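Local coordinates for succinoglycan biosynthesis protein (PDB 3B55), which is of uncertain function but binds a calcium ion and belongs to the erythromycin esterase family, which suggests a hydrolase-like role, at residues K105-W116 against W293-W304; N307-M315 against K322-E330. The protein carries 1 engineered substitution. One frame throughout, in Å; residues are numbered along the deposited sequence.

Overall arrangement
Contact 1 is buried core, pairing two neighbouring parallel strands of the mixed central sheet and bringing the end of helix 278-298 onto one side. Contact 2 is only partly buried and lies just downstream, where strand 301-306 runs straight into the short helix 307-310, which packs against the start of helix 324-332. The centres are about 16 Å apart. Regular backbone bonds and aromatic side chains hold contact 1; contact 2 relies on close backbone approach at a glycine, with a valine, small alanines and longer polar side chains packed round it. They meet beside the calcium ion, where Glu113 of contact 1, a metal ligand, touches His309 of contact 2 (OE1 to CD2, 3.5 Å).

Contact 1: residues K105-W116 against W293-W304; sequences KGFTNLVLEEGW and WTEEHLGKTIVW. With CA (calcium ion), chain B.
The side chains of Leu112 and Trp304, on neighbouring parallel strands, run alongside each other in the same direction. The flat indole offers a broad face to the branched leucine: Leu112 CD2 sits over it, 3.9 Å from the five-membered ring centroid, a CH-pi contact; Lys94 adds a cation-pi contact. Farther back, Phe107 crosses Lys300 at about a right angle and takes Lys300 CB over one ring face, 4.1 Å from the centroid.

The other side of the strands, bearing Asn109, Val111 and Thr301, is met by helix 293-298, and compact beta-branched residues suit the space between strand and helix. With CG1 anti to the backbone N (chi1 176°), Val111 sends CG2 tightly against Thr301 CG2 at 3.3 Å and tip to tip toward Thr294, whose hydroxyl bonds back to Asn290 O. The edge of Trp116 meets the face of Trp293 in a T-shaped pair, centroids 5.9 Å apart and planes at 77°.

Ile302 N donates to Asn109 O (2.8 Å) and Trp304 N to Val111 O (2.7 Å). This ladder satisfies buried amides and brings Glu113 to the strand end, where OE2 binds calcium alongside His85 and OE1 accepts the His306 N-H.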
loop_
_atom_site.group_PDB
_atom_site.type_symbol
_atom_site.label_atom_id
_atom_site.label_comp_id
_atom_site.label_asym_id
_atom_site.label_seq_id
_atom_site.Cartn_x
_atom_site.Cartn_y
_atom_site.Cartn_z
ATOM N N LYS A 105 14.386 -9.949 9.088
ATOM C CA LYS A 105 13.839 -9.126 10.158
ATOM C C LYS A 105 12.498 -9.545 10.741
ATOM O O LYS A 105 11.831 -8.738 11.380
ATOM C CB LYS A 105 13.776 -7.665 9.705
ATOM C CG LYS A 105 15.142 -7.083 9.322
ATOM C CD LYS A 105 15.543 -5.862 10.162
ATOM C CE LYS A 105 15.616 -6.184 11.642
ATOM N NZ LYS A 105 16.293 -5.109 12.426
ATOM N N GLY A 106 12.103 -10.793 10.512
ATOM C CA GLY A 106 10.855 -11.305 11.064
ATOM C C GLY A 106 9.508 -10.775 10.587
ATOM O O GLY A 106 8.497 -10.977 11.268
ATOM N N PHE A 107 9.452 -10.119 9.432
ATOM C CA PHE A 107 8.162 -9.622 8.963
ATOM C C PHE A 107 7.335 -10.768 8.398
ATOM O O PHE A 107 7.812 -11.560 7.584
ATOM C CB PHE A 107 8.351 -8.496 7.940
ATOM C CG PHE A 107 8.780 -7.201 8.566
ATOM C CD1 PHE A 107 10.104 -6.992 8.922
ATOM C CD2 PHE A 107 7.844 -6.226 8.877
ATOM C CE1 PHE A 107 10.493 -5.829 9.587
ATOM C CE2 PHE A 107 8.220 -5.060 9.543
ATOM C CZ PHE A 107 9.551 -4.863 9.899
ATOM N N THR A 108 6.088 -10.852 8.845
ATOM C CA THR A 108 5.203 -11.934 8.423
ATOM C C THR A 108 3.911 -11.523 7.712
ATOM O O THR A 108 3.064 -12.376 7.425
ATOM C CB THR A 108 4.810 -12.810 9.634
ATOM O OG1 THR A 108 4.287 -11.973 10.674
ATOM C CG2 THR A 108 6.022 -13.578 10.168
ATOM N N ASN A 109 3.742 -10.234 7.444
ATOM C CA ASN A 109 2.540 -9.783 6.760
ATOM C C ASN A 109 2.852 -8.745 5.712
ATOM O O ASN A 109 3.656 -7.847 5.930
ATOM C CB ASN A 109 1.535 -9.203 7.755
ATOM C CG ASN A 109 1.296 -10.117 8.920
ATOM O OD1 ASN A 109 1.913 -9.968 9.975
ATOM N ND2 ASN A 109 0.411 -11.091 8.736
ATOM N N LEU A 110 2.220 -8.896 4.562
ATOM C CA LEU A 110 2.395 -7.960 3.477
ATOM C C LEU A 110 1.028 -7.354 3.206
ATOM O O LEU A 110 0.104 -8.050 2.770
ATOM C CB LEU A 110 2.905 -8.665 2.219
ATOM C CG LEU A 110 2.997 -7.780 0.962
ATOM C CD1 LEU A 110 3.941 -6.625 1.209
ATOM C CD2 LEU A 110 3.498 -8.606 -0.215
ATOM N N VAL A 111 0.899 -6.067 3.500
ATOM C CA VAL A 111 -0.342 -5.360 3.265
ATOM C C VAL A 111 -0.181 -4.618 1.948
ATOM O O VAL A 111 0.676 -3.741 1.807
ATOM C CB VAL A 111 -0.660 -4.360 4.400
ATOM C CG1 VAL A 111 -1.921 -3.582 4.065
ATOM C CG2 VAL A 111 -0.859 -5.120 5.711
ATOM N N LEU A 112 -1.006 -4.984 0.981
ATOM C CA LEU A 112 -0.950 -4.371 -0.335
ATOM C C LEU A 112 -1.979 -3.294 -0.502
ATOM O O LEU A 112 -3.068 -3.350 0.075
ATOM C CB LEU A 112 -1.210 -5.402 -1.438
ATOM C CG LEU A 112 -0.278 -6.591 -1.609
ATOM C CD1 LEU A 112 -0.875 -7.503 -2.660
ATOM C CD2 LEU A 112 1.118 -6.139 -2.017
ATOM N N GLU A 113 -1.620 -2.322 -1.326
ATOM C CA GLU A 113 -2.512 -1.239 -1.644
ATOM C C GLU A 113 -3.456 -1.891 -2.658
ATOM O O GLU A 113 -3.516 -1.520 -3.836
ATOM C CB GLU A 113 -1.742 -0.116 -2.299
ATOM C CG GLU A 113 -2.554 1.100 -2.492
ATOM C CD GLU A 113 -2.050 1.886 -3.638
ATOM O OE1 GLU A 113 -0.954 2.489 -3.548
ATOM O OE2 GLU A 113 -2.768 1.870 -4.642
ATOM N N GLU A 114 -4.181 -2.893 -2.179
ATOM C CA GLU A 114 -5.118 -3.644 -3.000
ATOM C C GLU A 114 -6.394 -3.853 -2.190
ATOM O O GLU A 114 -6.375 -3.801 -0.960
ATOM C CB GLU A 114 -4.480 -4.990 -3.369
ATOM C CG GLU A 114 -5.330 -5.901 -4.235
ATOM C CD GLU A 114 -5.712 -5.250 -5.543
ATOM O OE1 GLU A 114 -6.601 -4.373 -5.531
ATOM O OE2 GLU A 114 -5.119 -5.611 -6.580
ATOM N N GLY A 115 -7.504 -4.077 -2.880
ATOM C CA GLY A 115 -8.759 -4.287 -2.189
ATOM C C GLY A 115 -8.660 -5.427 -1.194
ATOM O O GLY A 115 -8.059 -6.466 -1.474
ATOM N N TRP A 116 -9.244 -5.224 -0.017
ATOM C CA TRP A 116 -9.234 -6.235 1.027
ATOM C C TRP A 116 -9.893 -7.526 0.550
ATOM O O TRP A 116 -9.427 -8.613 0.883
ATOM C CB TRP A 116 -9.937 -5.693 2.279
ATOM C CG TRP A 116 -10.325 -6.741 3.281
ATOM C CD1 TRP A 116 -11.378 -7.610 3.198
ATOM C CD2 TRP A 116 -9.680 -7.013 4.531
ATOM N NE1 TRP A 116 -11.429 -8.405 4.321
ATOM C CE2 TRP A 116 -10.398 -8.057 5.155
ATOM C CE3 TRP A 116 -8.566 -6.473 5.184
ATOM C CZ2 TRP A 116 -10.035 -8.575 6.406
ATOM C CZ3 TRP A 116 -8.204 -6.988 6.431
ATOM C CH2 TRP A 116 -8.939 -8.028 7.026
ATOM N N TRP A 293 -4.728 -2.690 11.834
ATOM C CA TRP A 293 -5.351 -3.924 12.306
ATOM C C TRP A 293 -4.410 -5.133 12.082
ATOM O O TRP A 293 -4.273 -5.997 12.949
ATOM C CB TRP A 293 -6.671 -4.152 11.565
ATOM C CG TRP A 293 -7.356 -5.407 11.973
ATOM C CD1 TRP A 293 -8.265 -5.556 12.980
ATOM C CD2 TRP A 293 -7.110 -6.719 11.457
ATOM N NE1 TRP A 293 -8.595 -6.882 13.127
ATOM C CE2 TRP A 293 -7.898 -7.618 12.206
ATOM C CE3 TRP A 293 -6.293 -7.222 10.436
ATOM C CZ2 TRP A 293 -7.895 -9.000 11.968
ATOM C CZ3 TRP A 293 -6.288 -8.600 10.197
ATOM C CH2 TRP A 293 -7.085 -9.471 10.963
ATOM N N THR A 294 -3.763 -5.180 10.920
ATOM C CA THR A 294 -2.854 -6.273 10.581
ATOM C C THR A 294 -1.684 -6.377 11.560
ATOM O O THR A 294 -1.416 -7.436 12.108
ATOM C CB THR A 294 -2.291 -6.095 9.158
ATOM O OG1 THR A 294 -3.375 -6.018 8.226
ATOM C CG2 THR A 294 -1.395 -7.277 8.784
ATOM N N GLU A 295 -0.979 -5.269 11.754
ATOM C CA GLU A 295 0.153 -5.223 12.667
ATOM C C GLU A 295 -0.294 -5.583 14.091
ATOM O O GLU A 295 0.355 -6.375 14.779
ATOM C CB GLU A 295 0.765 -3.810 12.633
ATOM C CG GLU A 295 2.066 -3.606 13.419
ATOM C CD GLU A 295 1.862 -3.618 14.926
ATOM O OE1 GLU A 295 0.907 -2.964 15.398
ATOM O OE2 GLU A 295 2.656 -4.273 15.642
ATOM N N GLU A 296 -1.413 -5.015 14.527
ATOM C CA GLU A 296 -1.898 -5.273 15.875
ATOM C C GLU A 296 -2.365 -6.707 16.115
ATOM O O GLU A 296 -2.203 -7.230 17.216
ATOM C CB GLU A 296 -3.015 -4.287 16.240
ATOM C CG GLU A 296 -2.589 -2.827 16.183
ATOM C CD GLU A 296 -3.519 -1.905 16.966
ATOM O OE1 GLU A 296 -4.732 -1.883 16.665
ATOM O OE2 GLU A 296 -3.030 -1.195 17.873
ATOM N N HIS A 297 -2.938 -7.345 15.097
ATOM C CA HIS A 297 -3.417 -8.712 15.262
ATOM C C HIS A 297 -2.529 -9.798 14.673
ATOM O O HIS A 297 -2.544 -10.919 15.159
ATOM C CB HIS A 297 -4.820 -8.868 14.675
ATOM C CG HIS A 297 -5.861 -8.051 15.374
ATOM N ND1 HIS A 297 -5.927 -6.679 15.258
ATOM C CD2 HIS A 297 -6.855 -8.406 16.222
ATOM C CE1 HIS A 297 -6.915 -6.223 16.009
ATOM N NE2 HIS A 297 -7.493 -7.251 16.604
ATOM N N LEU A 298 -1.746 -9.480 13.645
ATOM C CA LEU A 298 -0.897 -10.492 13.022
ATOM C C LEU A 298 0.608 -10.288 13.160
ATOM O O LEU A 298 1.379 -11.173 12.808
ATOM C CB LEU A 298 -1.269 -10.650 11.541
ATOM C CG LEU A 298 -2.753 -10.919 11.266
ATOM C CD1 LEU A 298 -2.958 -11.130 9.776
ATOM C CD2 LEU A 298 -3.235 -12.146 12.046
ATOM N N GLY A 299 1.035 -9.126 13.653
ATOM C CA GLY A 299 2.464 -8.911 13.842
ATOM C C GLY A 299 3.210 -7.921 12.961
ATOM O O GLY A 299 2.629 -6.991 12.404
ATOM N N LYS A 300 4.516 -8.131 12.837
ATOM C CA LYS A 300 5.361 -7.265 12.030
ATOM C C LYS A 300 4.831 -7.247 10.602
ATOM O O LYS A 300 4.740 -8.285 9.941
ATOM C CB LYS A 300 6.808 -7.753 12.097
ATOM C CG LYS A 300 7.307 -7.866 13.537
ATOM C CD LYS A 300 8.607 -7.123 13.758
ATOM C CE LYS A 300 9.748 -7.753 12.993
ATOM N NZ LYS A 300 11.051 -7.109 13.332
ATOM N N THR A 301 4.487 -6.053 10.135
ATOM C CA THR A 301 3.890 -5.880 8.819
ATOM C C THR A 301 4.627 -4.957 7.856
ATOM O O THR A 301 5.334 -4.028 8.271
ATOM C CB THR A 301 2.445 -5.351 8.995
ATOM O OG1 THR A 301 1.690 -6.301 9.755
ATOM C CG2 THR A 301 1.759 -5.136 7.645
ATOM N N ILE A 302 4.442 -5.229 6.564
ATOM C CA ILE A 302 5.035 -4.446 5.480
ATOM C C ILE A 302 3.909 -3.814 4.665
ATOM O O ILE A 302 3.124 -4.522 4.047
ATOM C CB ILE A 302 5.857 -5.323 4.513
ATOM C CG1 ILE A 302 6.994 -6.014 5.263
ATOM C CG2 ILE A 302 6.417 -4.471 3.393
ATOM C CD1 ILE A 302 7.842 -6.901 4.389
ATOM N N VAL A 303 3.833 -2.489 4.652
ATOM C CA VAL A 303 2.786 -1.814 3.895
ATOM C C VAL A 303 3.332 -1.434 2.523
ATOM O O VAL A 303 4.103 -0.492 2.381
ATOM C CB VAL A 303 2.292 -0.556 4.627
ATOM C CG1 VAL A 303 1.168 0.098 3.832
ATOM C CG2 VAL A 303 1.816 -0.935 6.019
ATOM N N TRP A 304 2.916 -2.196 1.522
ATOM C CA TRP A 304 3.328 -2.011 0.146
ATOM C C TRP A 304 2.281 -1.198 -0.612
ATOM O O TRP A 304 1.145 -1.652 -0.805
ATOM C CB TRP A 304 3.512 -3.399 -0.478
ATOM C CG TRP A 304 3.705 -3.453 -1.956
ATOM C CD1 TRP A 304 2.862 -2.971 -2.920
ATOM C CD2 TRP A 304 4.760 -4.129 -2.648
ATOM N NE1 TRP A 304 3.323 -3.315 -4.165
ATOM C CE2 TRP A 304 4.486 -4.027 -4.029
ATOM C CE3 TRP A 304 5.907 -4.817 -2.235
ATOM C CZ2 TRP A 304 5.321 -4.588 -5.004
ATOM C CZ3 TRP A 304 6.739 -5.377 -3.209
ATOM C CH2 TRP A 304 6.439 -5.259 -4.575
HETATM CA CA CA B . -2.328 3.764 -5.954
#

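Contact 2: residues N307-M315 against K322-E330; sequences NGHVSKTNM and KVAGQHLAE
Val310 and Gly325 bring the two backbones to within 4.2 Å, CA to CA, where the short, weakly bonded helix 307-310 gives way to loop beside the first turn of helix 324-330. Glycine is needed here: a CB would run into the carbonyl of Ser311, whose O instead receives a CA-H...O contact from Gly325 CA at 3.2 Å. The loop is braced from within, since Ser311 OG donates to Thr313 O (2.7 Å).

Val323, just before the helix, turns its branched side chain toward the other segment and sets CG1 against Gly308 O at 3.3 Å. Compact Ala324 fits beside the backbone, its CB 3.4 Å from His309 O. Within the first turn, Gln326 lies with CG against Lys312 O (3.3 Å) and crosses Asn314 obliquely, their amide planes 52° apart. Lys312 lays its aliphatic part on the small Ala329, CG to CB 3.9 Å, while the bend at chi4 (-75°) turns NZ to Tyr336 O.

Asp284 of helix 278-298 joins the two segments, accepting from both His309 ND1 and Ala324 N. The first bond probably orients the His309 ring, which comes about 4 Å from the calcium ion at nearest atoms. The arrangement is a strand-helix-loop-helix connection following the C-terminal end of parallel strand 301-306, a common place for sites in alpha/beta folds, here bordering the metal site.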
loop_
_atom_site.group_PDB
_atom_site.type_symbol
_atom_site.label_atom_id
_atom_site.label_comp_id
_atom_site.label_asym_id
_atom_site.label_seq_id
_atom_site.Cartn_x
_atom_site.Cartn_y
_atom_site.Cartn_z
ATOM N N ASN A 307 4.089 5.783 -3.081
ATOM C CA ASN A 307 4.837 6.709 -2.220
ATOM C C ASN A 307 3.900 7.646 -1.462
ATOM O O ASN A 307 4.129 7.966 -0.292
ATOM C CB ASN A 307 5.804 7.568 -3.049
ATOM C CG ASN A 307 7.153 6.897 -3.277
ATOM O OD1 ASN A 307 8.007 7.428 -3.987
ATOM N ND2 ASN A 307 7.356 5.740 -2.664
ATOM N N GLY A 308 2.843 8.079 -2.139
ATOM C CA GLY A 308 1.892 8.985 -1.523
ATOM C C GLY A 308 1.058 8.417 -0.387
ATOM O O GLY A 308 0.510 9.181 0.414
ATOM N N HIS A 309 0.954 7.093 -0.303
ATOM C CA HIS A 309 0.163 6.486 0.756
ATOM C C HIS A 309 0.979 5.984 1.951
ATOM O O HIS A 309 0.406 5.613 2.976
ATOM C CB HIS A 309 -0.700 5.347 0.191
ATOM C CG HIS A 309 -1.758 5.808 -0.766
ATOM N ND1 HIS A 309 -2.732 6.720 -0.419
ATOM C CD2 HIS A 309 -2.002 5.472 -2.057
ATOM C CE1 HIS A 309 -3.530 6.925 -1.452
ATOM N NE2 HIS A 309 -3.109 6.179 -2.459
ATOM N N VAL A 310 2.306 5.974 1.823
ATOM C CA VAL A 310 3.166 5.537 2.926
ATOM C C VAL A 310 4.080 6.645 3.445
ATOM O O VAL A 310 4.738 6.469 4.475
ATOM C CB VAL A 310 4.066 4.317 2.547
ATOM C CG1 VAL A 310 3.204 3.106 2.222
ATOM C CG2 VAL A 310 4.966 4.665 1.372
ATOM N N SER A 311 4.136 7.774 2.742
ATOM C CA SER A 311 4.984 8.879 3.178
ATOM C C SER A 311 4.446 9.415 4.495
ATOM O O SER A 311 3.254 9.300 4.775
ATOM C CB SER A 311 5.022 9.989 2.122
ATOM O OG SER A 311 3.724 10.374 1.708
ATOM N N LYS A 312 5.321 9.985 5.317
ATOM C CA LYS A 312 4.883 10.501 6.610
ATOM C C LYS A 312 4.268 11.885 6.489
ATOM O O LYS A 312 3.742 12.424 7.462
ATOM C CB LYS A 312 6.044 10.518 7.604
ATOM C CG LYS A 312 6.574 9.131 7.973
ATOM C CD LYS A 312 7.748 9.254 8.948
ATOM C CE LYS A 312 8.432 7.924 9.213
ATOM N NZ LYS A 312 7.666 7.011 10.100
ATOM N N THR A 313 4.347 12.463 5.294
ATOM C CA THR A 313 3.760 13.770 5.041
ATOM C C THR A 313 2.886 13.598 3.814
ATOM O O THR A 313 3.041 12.625 3.075
ATOM C CB THR A 313 4.822 14.849 4.771
ATOM O OG1 THR A 313 5.631 14.459 3.654
ATOM C CG2 THR A 313 5.702 15.043 5.995
ATOM N N ASN A 314 1.971 14.540 3.610
ATOM C CA ASN A 314 1.027 14.500 2.499
ATOM C C ASN A 314 1.561 15.089 1.198
ATOM O O ASN A 314 1.619 16.301 1.050
ATOM C CB ASN A 314 -0.253 15.241 2.913
ATOM C CG ASN A 314 -1.422 14.993 1.963
ATOM O OD1 ASN A 314 -2.556 15.401 2.241
ATOM N ND2 ASN A 314 -1.157 14.320 0.850
HETATM N N MSE A 315 1.940 14.232 0.255
HETATM C CA MSE A 315 2.446 14.707 -1.032
HETATM C C MSE A 315 1.338 14.635 -2.086
HETATM O O MSE A 315 1.529 15.036 -3.228
HETATM C CB MSE A 315 3.660 13.880 -1.484
HETATM C CG MSE A 315 3.374 12.433 -1.834
HETATM SE SE MSE A 315 4.930 11.541 -2.596
HETATM C CE MSE A 315 5.756 10.936 -0.973
ATOM N N LYS A 322 -5.437 14.129 4.109
ATOM C CA LYS A 322 -4.449 13.370 4.870
ATOM C C LYS A 322 -4.321 11.998 4.218
ATOM O O LYS A 322 -5.285 11.491 3.636
ATOM C CB LYS A 322 -4.894 13.176 6.320
ATOM C CG LYS A 322 -5.052 14.462 7.128
ATOM C CD LYS A 322 -5.270 14.152 8.613
ATOM C CE LYS A 322 -3.953 13.889 9.346
ATOM N NZ LYS A 322 -3.858 12.532 9.961
ATOM N N VAL A 323 -3.140 11.397 4.325
ATOM C CA VAL A 323 -2.885 10.081 3.752
ATOM C C VAL A 323 -2.560 9.053 4.831
ATOM O O VAL A 323 -2.158 9.404 5.938
ATOM C CB VAL A 323 -1.730 10.128 2.742
ATOM C CG1 VAL A 323 -2.220 10.718 1.421
ATOM C CG2 VAL A 323 -0.598 10.947 3.299
ATOM N N ALA A 324 -2.730 7.780 4.489
ATOM C CA ALA A 324 -2.496 6.676 5.413
ATOM C C ALA A 324 -1.201 6.789 6.198
ATOM O O ALA A 324 -1.173 6.515 7.397
ATOM C CB ALA A 324 -2.531 5.356 4.653
ATOM N N GLY A 325 -0.135 7.188 5.509
ATOM C CA GLY A 325 1.171 7.328 6.128
ATOM C C GLY A 325 1.236 8.325 7.265
ATOM O O GLY A 325 2.065 8.181 8.162
ATOM N N GLN A 326 0.390 9.350 7.241
ATOM C CA GLN A 326 0.402 10.326 8.327
ATOM C C GLN A 326 -0.273 9.750 9.568
ATOM O O GLN A 326 0.150 10.020 10.694
ATOM C CB GLN A 326 -0.305 11.611 7.909
ATOM C CG GLN A 326 0.452 12.398 6.861
ATOM C CD GLN A 326 -0.388 13.495 6.264
ATOM O OE1 GLN A 326 -0.300 14.651 6.670
ATOM N NE2 GLN A 326 -1.233 13.132 5.308
ATOM N N HIS A 327 -1.316 8.947 9.354
ATOM C CA HIS A 327 -2.041 8.329 10.460
ATOM C C HIS A 327 -1.130 7.294 11.089
ATOM O O HIS A 327 -1.080 7.159 12.302
ATOM C CB HIS A 327 -3.317 7.634 9.965
ATOM C CG HIS A 327 -4.223 8.514 9.163
ATOM N ND1 HIS A 327 -4.728 9.703 9.644
ATOM C CD2 HIS A 327 -4.753 8.351 7.927
ATOM C CE1 HIS A 327 -5.535 10.232 8.741
ATOM N NE2 HIS A 327 -5.568 9.430 7.691
ATOM N N LEU A 328 -0.415 6.550 10.248
ATOM C CA LEU A 328 0.498 5.530 10.741
ATOM C C LEU A 328 1.633 6.133 11.572
ATOM O O LEU A 328 1.880 5.688 12.690
ATOM C CB LEU A 328 1.072 4.726 9.576
ATOM C CG LEU A 328 0.091 3.762 8.908
ATOM C CD1 LEU A 328 0.665 3.271 7.585
ATOM C CD2 LEU A 328 -0.204 2.606 9.843
ATOM N N ALA A 329 2.321 7.139 11.036
ATOM C CA ALA A 329 3.410 7.776 11.778
ATOM C C ALA A 329 2.879 8.352 13.092
ATOM O O ALA A 329 3.508 8.229 14.144
ATOM C CB ALA A 329 4.038 8.891 10.948
ATOM N N GLU A 330 1.707 8.973 13.005
ATOM C CA GLU A 330 1.043 9.589 14.144
ATOM C C GLU A 330 0.701 8.584 15.247
ATOM O O GLU A 330 0.773 8.897 16.435
ATOM C CB GLU A 330 -0.222 10.309 13.650
ATOM C CG GLU A 330 -1.132 10.877 14.732
ATOM C CD GLU A 330 -2.174 11.824 14.154
ATOM O OE1 GLU A 330 -2.679 11.549 13.039
ATOM O OE2 GLU A 330 -2.490 12.837 14.814
#